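Local coordinates for protein leucine aminopeptidase A1, chloroplastic (Solanum lycopersicum, PDB 5D8N) that catalyses the removal of N-terminal amino acids, preferably leucine, from peptides as a magnesium-binding homohexameric aminopeptidase and also acts as a protein-folding chaperone, at residues Lys237-Ala240 with Val246-Val249; Leu333-Ala338 with Val349-Ala354. The protein carries 1 engineered substitution. All coordinates share one frame; numbering follows the deposited sequence.

Contact 1: Lys237-Ala240 with Val246-Val249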
loop_
_atom_site.group_PDB
_atom_site.type_symbol
_atom_site.label_atom_id
_atom_site.label_comp_id
_atom_site.label_asym_id
_atom_site.label_seq_id
_atom_site.Cartn_x
_atom_site.Cartn_y
_atom_site.Cartn_z
ATOM N N LYS A 237 22.166 7.910 -37.990
ATOM C CA LYS A 237 22.680 8.505 -39.221
ATOM C C LYS A 237 24.177 8.775 -39.177
ATOM O O LYS A 237 24.870 8.640 -40.194
ATOM C CB LYS A 237 21.927 9.806 -39.522
ATOM C CG LYS A 237 20.536 9.535 -40.054
ATOM C CD LYS A 237 19.940 10.794 -40.664
ATOM C CE LYS A 237 19.090 11.584 -39.706
ATOM N NZ LYS A 237 18.610 12.824 -40.378
ATOM N N LYS A 238 24.672 9.109 -37.991
ATOM C CA LYS A 238 26.082 9.401 -37.794
ATOM C C LYS A 238 26.895 8.129 -37.991
ATOM O O LYS A 238 27.981 8.149 -38.576
ATOM C CB LYS A 238 26.303 9.957 -36.383
ATOM C CG LYS A 238 27.743 10.254 -36.002
ATOM C CD LYS A 238 27.842 10.737 -34.557
ATOM C CE LYS A 238 29.258 10.646 -34.005
ATOM N NZ LYS A 238 29.310 11.335 -32.684
ATOM N N ILE A 239 26.375 7.012 -37.495
ATOM C CA ILE A 239 27.054 5.738 -37.688
ATOM C C ILE A 239 27.106 5.455 -39.185
ATOM O O ILE A 239 28.135 5.067 -39.700
ATOM C CB ILE A 239 26.339 4.593 -36.956
ATOM C CG1 ILE A 239 26.512 4.761 -35.432
ATOM C CG2 ILE A 239 26.891 3.248 -37.408
ATOM C CD1 ILE A 239 25.558 3.913 -34.630
ATOM N N ALA A 240 25.999 5.634 -39.885
ATOM C CA ALA A 240 25.958 5.297 -41.310
ATOM C C ALA A 240 26.897 6.216 -42.091
ATOM O O ALA A 240 27.553 5.776 -43.019
ATOM C CB ALA A 240 24.540 5.438 -41.859
ATOM N N VAL A 246 29.744 0.587 -45.989
ATOM C CA VAL A 246 29.184 -0.672 -45.487
ATOM C C VAL A 246 27.882 -0.582 -44.687
ATOM O O VAL A 246 27.247 -1.599 -44.423
ATOM C CB VAL A 246 30.224 -1.415 -44.640
ATOM C CG1 VAL A 246 31.385 -1.847 -45.538
ATOM C CG2 VAL A 246 30.730 -0.560 -43.500
ATOM N N ILE A 247 27.503 0.626 -44.275
ATOM C CA ILE A 247 26.247 0.817 -43.575
ATOM C C ILE A 247 25.387 1.860 -44.282
ATOM O O ILE A 247 25.797 2.997 -44.468
ATOM C CB ILE A 247 26.475 1.199 -42.094
ATOM C CG1 ILE A 247 27.164 0.052 -41.344
ATOM C CG2 ILE A 247 25.148 1.545 -41.441
ATOM C CD1 ILE A 247 27.581 0.393 -39.919
ATOM N N SER A 248 24.153 1.476 -44.595
ATOM C CA SER A 248 23.149 2.389 -45.084
ATOM C C SER A 248 22.107 2.643 -44.000
ATOM O O SER A 248 21.942 1.848 -43.061
ATOM C CB SER A 248 22.457 1.807 -46.320
ATOM O OG SER A 248 21.764 0.615 -45.986
ATOM N N VAL A 249 21.353 3.724 -44.169
ATOM C CA VAL A 249 20.355 4.097 -43.171
ATOM C C VAL A 249 19.074 4.535 -43.858
ATOM O O VAL A 249 19.111 5.139 -44.930
ATOM C CB VAL A 249 20.851 5.219 -42.243
ATOM C CG1 VAL A 249 21.156 6.493 -43.036
ATOM C CG2 VAL A 249 19.813 5.507 -41.179
#
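I239 and I247 meet at their aliphatic branches: the two side chains slant across each other, and CG2 of I239 lies 3.9 Å from CD1 of I247. The first torsion of I247 (-64°) sets its CG1 anti to the carbonyl carbon, and an extended second torsion carries CD1 out toward I239, while the other branch stays behind over A240. That shorter branch rests on the helix backbone itself, I247 CG2 standing 3.8 Å from A240 CA.

The case illustrates how a small residue lets a helix settle close on a strand. The CA atoms of A240 and I247 are 5.0 Å apart, and the methyl of A240 touches the side chains of both I247 and V249. On the V249 side A240 CB reaches V249 CB at 3.7 Å and is equally close to V249 CG1. This branch of V249 sits between its backbone N and carbonyl carbon (chi1 61°), while CG2, anti to the backbone N, faces K237, whose CG lies 4.2 Å from V249 CG2. K237 lends only its aliphatic part; its NZ makes a salt bridge with E234 one turn back on the same helix.

I247 and V249 present their CB atoms to the helix and S248 turns the other way, its side chain lying near a bound acetate ion. The strand is hydrogen-bonded to strand 278-284 through S248 and C283. A helix after which the chain turns back into a strand that the helix covers, here an outermost strand of the mixed sheet within this chain, is the alpha/beta layering of the M17 catalytic domain.

Contact 2: Leu333-Ala338 with Val349-Ala354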
loop_
_atom_site.group_PDB
_atom_site.type_symbol
_atom_site.label_atom_id
_atom_site.label_comp_id
_atom_site.label_asym_id
_atom_site.label_seq_id
_atom_site.Cartn_x
_atom_site.Cartn_y
_atom_site.Cartn_z
ATOM N N LEU A 333 22.582 -0.236 -31.418
ATOM C CA LEU A 333 23.376 0.794 -32.111
ATOM C C LEU A 333 24.867 0.671 -31.813
ATOM O O LEU A 333 25.705 0.850 -32.689
ATOM C CB LEU A 333 22.868 2.178 -31.744
ATOM C CG LEU A 333 21.448 2.442 -32.262
ATOM C CD1 LEU A 333 20.993 3.807 -31.806
ATOM C CD2 LEU A 333 21.328 2.392 -33.771
ATOM N N GLY A 334 25.184 0.275 -30.584
ATOM C CA GLY A 334 26.558 -0.056 -30.218
ATOM C C GLY A 334 27.141 -1.178 -31.050
ATOM O O GLY A 334 28.264 -1.095 -31.542
ATOM N N ALA A 335 26.324 -2.180 -31.322
ATOM C CA ALA A 335 26.767 -3.266 -32.175
ATOM C C ALA A 335 27.056 -2.762 -33.589
ATOM O O ALA A 335 28.002 -3.221 -34.228
ATOM C CB ALA A 335 25.737 -4.390 -32.194
ATOM N N ALA A 336 26.221 -1.857 -34.092
ATOM C CA ALA A 336 26.405 -1.321 -35.432
ATOM C C ALA A 336 27.718 -0.569 -35.531
ATOM O O ALA A 336 28.427 -0.686 -36.519
ATOM C CB ALA A 336 25.267 -0.396 -35.817
ATOM N N LYS A 337 27.975 0.260 -34.529
ATOM C CA LYS A 337 29.215 0.991 -34.427
ATOM C C LYS A 337 30.439 0.076 -34.457
ATOM O O LYS A 337 31.396 0.309 -35.200
ATOM C CB LYS A 337 29.170 1.863 -33.176
ATOM C CG LYS A 337 30.471 2.560 -32.813
ATOM C CD LYS A 337 30.776 3.690 -33.753
ATOM C CE LYS A 337 31.979 4.480 -33.251
ATOM N NZ LYS A 337 32.453 5.372 -34.361
ATOM N N ALA A 338 30.393 -0.999 -33.683
ATOM C CA ALA A 338 31.461 -1.977 -33.714
ATOM C C ALA A 338 31.608 -2.616 -35.106
ATOM O O ALA A 338 32.712 -2.715 -35.647
ATOM C CB ALA A 338 31.245 -3.036 -32.639
ATOM N N VAL A 349 23.415 -7.488 -41.881
ATOM C CA VAL A 349 22.808 -7.272 -40.565
ATOM C C VAL A 349 21.917 -6.047 -40.588
ATOM O O VAL A 349 22.365 -4.927 -40.881
ATOM C CB VAL A 349 23.854 -7.072 -39.453
ATOM C CG1 VAL A 349 23.182 -6.996 -38.092
ATOM C CG2 VAL A 349 24.836 -8.229 -39.424
ATOM N N HIS A 350 20.662 -6.262 -40.218
ATOM C CA HIS A 350 19.711 -5.163 -40.090
ATOM C C HIS A 350 19.557 -4.756 -38.630
ATOM O O HIS A 350 19.424 -5.616 -37.748
ATOM C CB HIS A 350 18.371 -5.615 -40.648
ATOM C CG HIS A 350 18.425 -5.941 -42.102
ATOM N ND1 HIS A 350 17.995 -5.067 -43.070
ATOM C CD2 HIS A 350 18.844 -7.047 -42.753
ATOM C CE1 HIS A 350 18.228 -5.584 -44.262
ATOM N NE2 HIS A 350 18.675 -6.814 -44.092
ATOM N N PHE A 351 19.767 -3.473 -38.369
ATOM C CA PHE A 351 19.624 -2.926 -37.026
ATOM C C PHE A 351 18.355 -2.080 -36.967
ATOM O O PHE A 351 18.216 -1.110 -37.716
ATOM C CB PHE A 351 20.827 -2.058 -36.649
ATOM C CG PHE A 351 22.159 -2.688 -36.885
ATOM C CD1 PHE A 351 22.699 -2.753 -38.169
ATOM C CD2 PHE A 351 22.855 -3.266 -35.846
ATOM C CE1 PHE A 351 23.954 -3.305 -38.361
ATOM C CE2 PHE A 351 24.062 -3.912 -36.048
ATOM C CZ PHE A 351 24.621 -3.933 -37.304
ATOM N N ILE A 352 17.409 -2.474 -36.117
ATOM C CA ILE A 352 16.059 -1.905 -36.141
ATOM C C ILE A 352 15.599 -1.425 -34.770
ATOM O O ILE A 352 15.697 -2.165 -33.802
ATOM C CB ILE A 352 15.091 -2.950 -36.699
ATOM C CG1 ILE A 352 15.394 -3.201 -38.178
ATOM C CG2 ILE A 352 13.655 -2.496 -36.536
ATOM C CD1 ILE A 352 14.868 -4.515 -38.689
ATOM N N VAL A 353 15.245 -0.146 -34.679
ATOM C CA VAL A 353 14.754 0.461 -33.457
ATOM C C VAL A 353 13.536 1.339 -33.737
ATOM O O VAL A 353 13.624 2.324 -34.476
ATOM C CB VAL A 353 15.812 1.352 -32.796
ATOM C CG1 VAL A 353 15.229 2.033 -31.564
ATOM C CG2 VAL A 353 17.024 0.527 -32.374
ATOM N N ALA A 354 12.396 0.961 -33.162
ATOM C CA ALA A 354 11.200 1.791 -33.233
ATOM C C ALA A 354 11.189 2.787 -32.080
ATOM O O ALA A 354 10.773 2.459 -30.951
ATOM C CB ALA A 354 9.954 0.924 -33.208
#
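The backbone N of K337 donates to O of L333 at 3.0 Å, a helical rung that brackets A335 and A336, the residues that meet F351. Helix 327-342 is the connection of a beta-alpha-beta crossover, linking strand 293-305 to its parallel neighbour 347-358, and the contact is its buried helix-to-sheet packing.

The first torsion of F351 (chi1 -50°), with CG anti to the carbonyl carbon, sends the ring toward the helix, and chi2 of 78° turns one face to A336. The methyl of A336 sits almost centrally above that face: its CB is 3.7 Å from the ring centroid, 11° off the normal, a CH-pi contact. CE2 presses on toward the helix backbone, approaching A336 CA to 3.5 Å, while A335 CB touches the same ring atom more loosely at 4.2 Å. V332 and L339, from neighbouring turns of the helix, also touch F351. With an alanine at F351, the A336 methyl would probably lose its aromatic face and a gap open between helix and sheet.

I352 points the other way, to helix 388-401. On the ring face opposite A336, V349 CG1 of the same strand lies 3.5 Å above the plane, offset toward the rim.

Followed from the N terminus, helix 229-242 comes first, and contact 1 closes a short five-residue loop back to strand 247-252. The chain then lays down strands 278-284 and 293-305 before helix 327-342 and strand 347-358, where contact 2 closes a second loop. The two loops follow in series, neither enclosing nor crossing the other. Strand 278-284 lies between the two contact strands and runs antiparallel to both, so contacts 1 and 2 serve one sheet. The contacts touch too: between the helices I239 CD1 lies 3.6 Å from L333 O, and from strand 247-252 I247 CD1 comes within 3.7 Å of A336 O. They join two helices to an outermost and an inner strand of the catalytic-domain sheet.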